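Local coordinates for protein type III restriction-modification enzyme EcoP15I Mod subunit (PDB 4ZCF) that methylates one adenine within the 5'-CAGCAG-3' recognition site of DNA, using S-adenosyl-L-methionine, and joins Res subunits to form a type III restriction enzyme, at residues D123-T128 / D439-S444; D553-T558 / L573-L578. One frame throughout, in Å; residues are numbered along the deposited sequence.

Contact 1: residues D123-T128 / D439-S444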
# COMPACT_ATOMS: atom_id res chain seq x y z
N ASP A 123 6.28 3.43 -15.77
CA ASP A 123 5.52 2.96 -16.92
C ASP A 123 6.21 1.65 -17.35
O ASP A 123 7.14 1.66 -18.15
CB ASP A 123 5.46 4.01 -18.03
CG ASP A 123 4.82 3.60 -19.34
OD1 ASP A 123 3.91 2.75 -19.31
OD2 ASP A 123 5.15 4.22 -20.38
N PRO A 124 5.84 0.52 -16.72
CA PRO A 124 6.52 -0.74 -17.05
C PRO A 124 6.02 -1.29 -18.38
O PRO A 124 5.04 -0.77 -18.91
CB PRO A 124 6.14 -1.64 -15.88
CG PRO A 124 4.79 -1.20 -15.49
CD PRO A 124 4.80 0.31 -15.70
N PRO A 125 6.67 -2.31 -18.96
CA PRO A 125 6.09 -2.89 -20.18
C PRO A 125 4.76 -3.56 -19.79
O PRO A 125 4.62 -4.17 -18.71
CB PRO A 125 7.14 -3.90 -20.65
CG PRO A 125 7.98 -4.22 -19.45
CD PRO A 125 7.86 -3.06 -18.49
N TYR A 126 3.74 -3.32 -20.62
CA TYR A 126 2.41 -3.87 -20.45
C TYR A 126 2.55 -5.28 -21.04
O TYR A 126 3.61 -5.61 -21.58
CB TYR A 126 1.45 -3.02 -21.31
CG TYR A 126 1.22 -1.58 -20.88
CD1 TYR A 126 1.93 -1.02 -19.82
CD2 TYR A 126 0.27 -0.78 -21.53
CE1 TYR A 126 1.75 0.32 -19.46
CE2 TYR A 126 0.05 0.54 -21.13
CZ TYR A 126 0.78 1.08 -20.09
OH TYR A 126 0.60 2.39 -19.73
N ASN A 127 1.57 -6.15 -20.95
CA ASN A 127 1.92 -7.42 -21.62
C ASN A 127 0.97 -7.63 -22.77
O ASN A 127 0.27 -8.64 -22.88
CB ASN A 127 2.06 -8.59 -20.64
CG ASN A 127 2.79 -9.82 -21.12
OD1 ASN A 127 3.27 -9.94 -22.25
ND2 ASN A 127 2.80 -10.81 -20.26
N THR A 128 0.94 -6.59 -23.62
CA THR A 128 0.15 -6.35 -24.82
C THR A 128 0.08 -7.52 -25.78
O THR A 128 -0.97 -7.76 -26.38
CB THR A 128 0.67 -5.05 -25.48
OG1 THR A 128 0.26 -3.89 -24.72
CG2 THR A 128 0.25 -4.91 -26.91
N ASP A 439 11.67 7.42 -11.27
CA ASP A 439 11.16 6.62 -12.40
C ASP A 439 12.25 5.64 -12.77
O ASP A 439 13.29 6.07 -13.23
CB ASP A 439 10.75 7.48 -13.62
CG ASP A 439 9.89 6.78 -14.66
OD1 ASP A 439 10.05 5.54 -14.85
OD2 ASP A 439 9.04 7.43 -15.25
N PHE A 440 12.06 4.35 -12.53
CA PHE A 440 13.09 3.36 -12.84
C PHE A 440 12.90 2.62 -14.18
O PHE A 440 13.65 1.71 -14.48
CB PHE A 440 13.44 2.46 -11.64
CG PHE A 440 12.28 1.73 -10.98
CD1 PHE A 440 11.91 0.45 -11.41
CD2 PHE A 440 11.61 2.29 -9.91
CE1 PHE A 440 10.85 -0.23 -10.80
CE2 PHE A 440 10.56 1.60 -9.29
CZ PHE A 440 10.17 0.35 -9.75
N PHE A 441 11.92 3.08 -14.99
CA PHE A 441 11.62 2.65 -16.37
C PHE A 441 11.53 3.97 -17.14
O PHE A 441 10.48 4.24 -17.73
CB PHE A 441 10.27 1.88 -16.48
CG PHE A 441 10.29 0.46 -15.96
CD1 PHE A 441 10.85 -0.57 -16.73
CD2 PHE A 441 9.79 0.14 -14.70
CE1 PHE A 441 10.87 -1.88 -16.25
CE2 PHE A 441 9.82 -1.17 -14.23
CZ PHE A 441 10.36 -2.17 -15.00
N ALA A 442 12.60 4.82 -17.08
CA ALA A 442 12.64 6.16 -17.69
C ALA A 442 11.87 6.33 -19.01
O ALA A 442 11.14 7.32 -19.19
CB ALA A 442 14.08 6.64 -17.86
N GLY A 443 12.03 5.34 -19.90
CA GLY A 443 11.45 5.30 -21.22
C GLY A 443 12.12 6.32 -22.11
O GLY A 443 13.27 6.13 -22.50
N SER A 444 11.42 7.43 -22.38
CA SER A 444 11.85 8.56 -23.18
C SER A 444 12.39 9.71 -22.34
O SER A 444 13.01 10.61 -22.91
CB SER A 444 10.69 9.05 -24.05
OG SER A 444 9.46 9.22 -23.37
O HOH W 1 8.13 5.35 -16.82
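Phe441 carries its side chain across to the 123-128 segment, where it lies against the backbone of Asp123 and two successive prolines. CB, whose bond from CA aims at the other segment, comes 3.6 Å from Asp123 O. With CG anti to the carbonyl carbon and beside the backbone N (chi1 -75°), the ring swings over Pro124. Pro124 CA then stands 4.1 Å from the centroid of the Phe441 ring and 12° off its normal, a CH-pi contact over the face. Farther out the two sides of the ring have different partners: CE2 lies 4.1 Å from Pro124 CB, over the same face as Pro124 CA, while CE1 meets Pro125 CD obliquely at 3.9 Å, and the side chains of Phe441 and Pro125 cross at about a right angle. CZ, at the tip, is 4.3 Å from Pro124 CB. The prolines belong to the Asp-Pro-Pro-Tyr motif of the N4/N6 methyltransferases, and Phe441 opens the Phe-Ala-Gly-Ser-Gly motif; these loops follow adjacent parallel strands, 117-122 and 434-439, and residues 123-126 are predicted to bind S-adenosylmethionine. Replacing Phe441 by an alanine would probably open a gap beside both prolines and deprive Pro124 CA of its CH-pi partner. The base of Phe441 is steadied by an Asx turn, in which its N donates to Asp439 OD1 over 3.1 Å with an N-H...O angle of 151°. A water accepts from Asp123 N at 2.9 Å and lies within donating distance of Phe441 O and Asp439 OD2, though it cannot serve every acceptor around it at once. Asp439 OD2 is also bonded to Thr447 OG1, and the Asp123 carboxylate forms a salt bridge with Lys418.

Contact 2: residues D553-T558 / L573-L578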
# COMPACT_ATOMS: atom_id res chain seq x y z
N ASP A 553 28.31 4.03 1.83
CA ASP A 553 28.43 4.65 3.15
C ASP A 553 27.21 5.45 3.58
O ASP A 553 27.18 5.94 4.71
CB ASP A 553 29.74 5.46 3.29
CG ASP A 553 30.99 4.62 3.55
OD1 ASP A 553 30.93 3.71 4.41
OD2 ASP A 553 32.04 4.91 2.95
N GLY A 554 26.22 5.60 2.68
CA GLY A 554 24.96 6.27 2.97
C GLY A 554 24.78 7.69 2.50
O GLY A 554 23.78 8.33 2.86
N SER A 555 25.74 8.22 1.73
CA SER A 555 25.65 9.61 1.24
C SER A 555 24.90 9.67 -0.10
O SER A 555 25.19 8.88 -1.00
CB SER A 555 27.04 10.24 1.11
OG SER A 555 28.00 9.71 2.02
N LEU A 556 23.95 10.62 -0.23
CA LEU A 556 23.14 10.83 -1.45
C LEU A 556 24.04 11.25 -2.60
O LEU A 556 24.99 12.02 -2.37
CB LEU A 556 22.08 11.95 -1.25
CG LEU A 556 21.22 11.94 0.01
CD1 LEU A 556 20.68 13.35 0.29
CD2 LEU A 556 20.07 10.95 -0.10
N LEU A 557 23.72 10.82 -3.85
CA LEU A 557 24.52 11.20 -5.04
C LEU A 557 24.60 12.71 -5.29
O LEU A 557 25.41 13.14 -6.10
CB LEU A 557 24.09 10.43 -6.30
CG LEU A 557 24.20 8.90 -6.23
CD1 LEU A 557 23.57 8.24 -7.45
CD2 LEU A 557 25.64 8.45 -6.08
N THR A 558 23.82 13.50 -4.57
CA THR A 558 23.79 14.96 -4.68
C THR A 558 24.76 15.64 -3.70
O THR A 558 25.16 16.78 -3.95
CB THR A 558 22.35 15.51 -4.63
OG1 THR A 558 21.72 15.11 -3.40
CG2 THR A 558 21.53 15.11 -5.84
N LEU A 573 36.51 14.41 1.44
CA LEU A 573 35.55 14.53 2.53
C LEU A 573 34.14 14.51 1.95
O LEU A 573 33.88 15.20 0.96
CB LEU A 573 35.79 15.82 3.34
CG LEU A 573 35.02 16.00 4.68
CD1 LEU A 573 35.46 14.99 5.74
CD2 LEU A 573 35.15 17.42 5.22
N CYS A 574 33.25 13.68 2.54
CA CYS A 574 31.85 13.54 2.13
C CYS A 574 30.96 13.09 3.26
O CYS A 574 31.02 11.92 3.64
CB CYS A 574 31.69 12.63 0.92
SG CYS A 574 29.97 12.38 0.39
N ASP A 575 30.07 13.98 3.73
CA ASP A 575 29.10 13.73 4.80
C ASP A 575 29.77 13.15 6.05
O ASP A 575 29.49 12.01 6.45
CB ASP A 575 27.92 12.86 4.28
CG ASP A 575 26.63 12.88 5.10
OD1 ASP A 575 26.43 13.85 5.88
OD2 ASP A 575 25.80 11.96 4.92
N GLY A 576 30.69 13.93 6.64
CA GLY A 576 31.42 13.57 7.85
C GLY A 576 32.47 12.48 7.74
O GLY A 576 33.24 12.29 8.68
N ARG A 577 32.52 11.74 6.61
CA ARG A 577 33.52 10.69 6.43
C ARG A 577 34.68 11.10 5.52
O ARG A 577 34.45 11.74 4.49
CB ARG A 577 32.91 9.30 6.11
CG ARG A 577 31.60 9.27 5.34
CD ARG A 577 30.49 8.55 6.08
NE ARG A 577 29.25 8.54 5.29
CZ ARG A 577 28.10 9.11 5.64
NH1 ARG A 577 28.00 9.77 6.80
NH2 ARG A 577 27.04 9.04 4.85
N LEU A 578 35.93 10.77 5.93
CA LEU A 578 37.15 11.10 5.18
C LEU A 578 37.77 9.88 4.51
O LEU A 578 38.05 8.89 5.17
CB LEU A 578 38.16 11.83 6.08
CG LEU A 578 39.52 12.19 5.46
CD1 LEU A 578 39.46 13.51 4.68
CD2 LEU A 578 40.59 12.26 6.53
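Arg577 bends at chi2 (-122°) and then runs straight through chi3, a shape that carries its guanidinium to Asp553, Gly554 and Ser555. Ser555 in turn has OG beside its own backbone N and roughly anti to the carbonyl carbon, which places the hydroxyl 3.1 Å from Arg577 NH2. Asp553 O is equally near, 3.1 Å from Arg577 NH2, but it approaches obliquely at an angle too poor for a hydrogen bond. Gly554 comes in from the edge, near the guanidinium plane, with its C 3.5 Å from Arg577 NH2. Over one face of the group lies Asp575 CB, 3.7 Å above the plane and offset toward the rim. The carboxylate beyond it forms a salt bridge, Asp575 OD2 to Arg577 NH2 at 3.2 Å, whose N-H...O angle of 122° marks the hydrogen bond as weak. Arg577 NH1 has its stronger partner in a salt bridge to Glu134 of the Restriction endonuclease EcoP15I chain, a different subunit. Van der Waals contact fills in around these groups: Asp553 CB rests against Arg577 NE at 3.7 Å, and Ser555 CB touches Cys574 SG, also at 3.7 Å. Ser555 OG is hydrogen-bonded to Cys550 O, and the Asp553 carboxylate is taken up by Lys607, Arg643 and Tyr579. The Asp553 carbonyl oxygen is likely to favour the arginine charge electrostatically even though it makes no well-aimed bond. Gly554, at positive phi, closes helix 539-552 in a Schellman motif. Facing it, the type I' turn from Cys574 to Arg577 joins strands 569-574 and 577-580 as a tight hairpin, so that the contact sets the C-terminal end of the helix against the hairpin end of a five-stranded mixed sheet in the C-terminal domain.

Overall arrangement
The two contacts belong to different parts of the chain, the methylase fold and the C-terminal domain, and share no helix or strand; their centres are 31 Å apart and their nearest atoms about 12 Å apart. Contact 1, partly buried, joins two loops that leave neighbouring parallel strands of the ten-stranded sheet. Its centre is about 12 Å from that of the chain, against 24 Å for contact 2, which sets a helix end against a hairpin turn. Contact 2 is nevertheless the more buried, with four of its six touching residues enclosed. An aromatic ring on prolines plus a bridging water dominates contact 1, whereas an arginine governs contact 2, where the restriction subunit also takes part.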